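Long-range contact in dehydrogenase (Sinorhizobium meliloti, PDB 3UOE), which probably works as an oxidoreductase of the malate/L-lactate dehydrogenase (LDH2/MDH2) family, its own substrate not being established: residues T127-A132 against L287-D292. Numbering follows the deposited sequence.
Sequences TGLAIA and LLILID
Leu129 reaches across to two isoleucines at once: its CD1 lies 3.8 Å from Ile291 CG1 and equally far from Ile289 CG2, the leucine lying roughly parallel to both. With CG trans to the backbone N (chi1 162°), the leucine's branch sits beside its own carbonyl carbon, and CD1 is the methyl that meets the pair. One step along the same face, Ile131 slants over Ile289, where Ile131 CD1 comes to 3.7 Å from Ile289 CG1, and the same Ile131 CD1 brushes Leu287 CD2 at 4.2 Å. Beneath these side chains, 129-132 and 287-291 pair as antiparallel strands. Ala130 and Leu290 exchange two backbone hydrogen bonds, as do Ala132 and Leu288; Leu129-Ile291 and Ile131-Ile289 are the non-hydrogen-bonded pairs. These are inner strands of the large mixed sheet, which continues through 99-105 beyond one and 156-161 beyond the other. Gly128, leaving helix 109-127 with positive phi (80°), extends the ladder: Gly128 O takes a hydrogen bond from Asp292 N at 3.0 Å. Just before it, Thr127 OG1 bonds to Leu129 O from above the carbonyl plane. On the other face, Ala132, Leu288 and Leu290 pack on helix 109-127, whereas Leu129 and Ile131 both touch Leu129 of the second subunit. Asp292 OD1 accepts a hydrogen bond from Ser294 N, two residues on, as in an Asx turn.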
# COMPACT_ATOMS: atom_id res chain seq x y z
N THR A 127 -2.16 3.17 22.97
CA THR A 127 -2.91 2.38 21.98
C THR A 127 -2.04 1.52 21.07
O THR A 127 -2.50 0.47 20.61
CB THR A 127 -3.83 3.27 21.12
OG1 THR A 127 -3.04 4.16 20.32
CG2 THR A 127 -4.78 4.09 22.03
N GLY A 128 -0.81 1.98 20.81
CA GLY A 128 0.14 1.29 19.94
C GLY A 128 -0.12 1.54 18.46
O GLY A 128 0.79 1.52 17.64
N LEU A 129 -1.39 1.77 18.12
CA LEU A 129 -1.80 2.04 16.74
C LEU A 129 -2.88 3.12 16.79
O LEU A 129 -3.78 3.06 17.62
CB LEU A 129 -2.35 0.77 16.10
CG LEU A 129 -3.23 0.82 14.84
CD1 LEU A 129 -2.40 0.91 13.56
CD2 LEU A 129 -4.15 -0.40 14.79
N ALA A 130 -2.78 4.10 15.90
CA ALA A 130 -3.78 5.15 15.83
C ALA A 130 -3.90 5.69 14.41
O ALA A 130 -2.96 5.61 13.62
CB ALA A 130 -3.47 6.27 16.80
N ILE A 131 -5.05 6.26 14.10
CA ILE A 131 -5.27 6.81 12.78
C ILE A 131 -5.94 8.17 12.86
O ILE A 131 -6.84 8.39 13.66
CB ILE A 131 -6.15 5.87 11.93
CG1 ILE A 131 -6.36 6.46 10.53
CG2 ILE A 131 -7.49 5.61 12.64
CD1 ILE A 131 -6.80 5.43 9.48
N ALA A 132 -5.48 9.09 12.02
CA ALA A 132 -6.16 10.35 11.81
C ALA A 132 -6.69 10.42 10.37
O ALA A 132 -5.95 10.22 9.39
CB ALA A 132 -5.24 11.53 12.13
N LEU A 287 -5.19 10.23 5.04
CA LEU A 287 -5.12 9.30 6.14
C LEU A 287 -3.68 9.26 6.65
O LEU A 287 -2.73 9.23 5.85
CB LEU A 287 -5.53 7.90 5.71
CG LEU A 287 -6.96 7.67 5.27
CD1 LEU A 287 -7.16 6.22 4.79
CD2 LEU A 287 -7.95 8.04 6.38
N LEU A 288 -3.55 9.27 7.97
CA LEU A 288 -2.28 9.07 8.63
C LEU A 288 -2.43 7.93 9.64
O LEU A 288 -3.29 7.98 10.51
CB LEU A 288 -1.84 10.35 9.35
CG LEU A 288 -0.61 10.19 10.24
CD1 LEU A 288 0.64 9.92 9.41
CD2 LEU A 288 -0.41 11.40 11.14
N ILE A 289 -1.63 6.89 9.49
CA ILE A 289 -1.62 5.81 10.45
C ILE A 289 -0.26 5.75 11.11
O ILE A 289 0.76 5.62 10.44
CB ILE A 289 -1.87 4.46 9.78
CG1 ILE A 289 -3.30 4.39 9.26
CG2 ILE A 289 -1.60 3.32 10.76
CD1 ILE A 289 -3.46 3.49 8.06
N LEU A 290 -0.25 5.88 12.43
CA LEU A 290 0.98 5.76 13.20
C LEU A 290 0.98 4.44 13.97
O LEU A 290 -0.06 3.96 14.41
CB LEU A 290 1.14 6.93 14.17
CG LEU A 290 1.35 8.30 13.54
CD1 LEU A 290 1.27 9.38 14.62
CD2 LEU A 290 2.69 8.35 12.79
N ILE A 291 2.17 3.87 14.10
CA ILE A 291 2.36 2.64 14.85
C ILE A 291 3.65 2.73 15.66
O ILE A 291 4.71 3.04 15.12
CB ILE A 291 2.45 1.43 13.92
CG1 ILE A 291 1.28 1.43 12.92
CG2 ILE A 291 2.50 0.13 14.72
CD1 ILE A 291 1.26 0.21 12.00
N ASP A 292 3.55 2.44 16.95
CA ASP A 292 4.71 2.41 17.83
C ASP A 292 5.43 1.07 17.67
O ASP A 292 4.93 0.05 18.10
CB ASP A 292 4.25 2.61 19.28
CG ASP A 292 5.41 2.79 20.26
OD1 ASP A 292 6.58 2.57 19.88
OD2 ASP A 292 5.13 3.15 21.43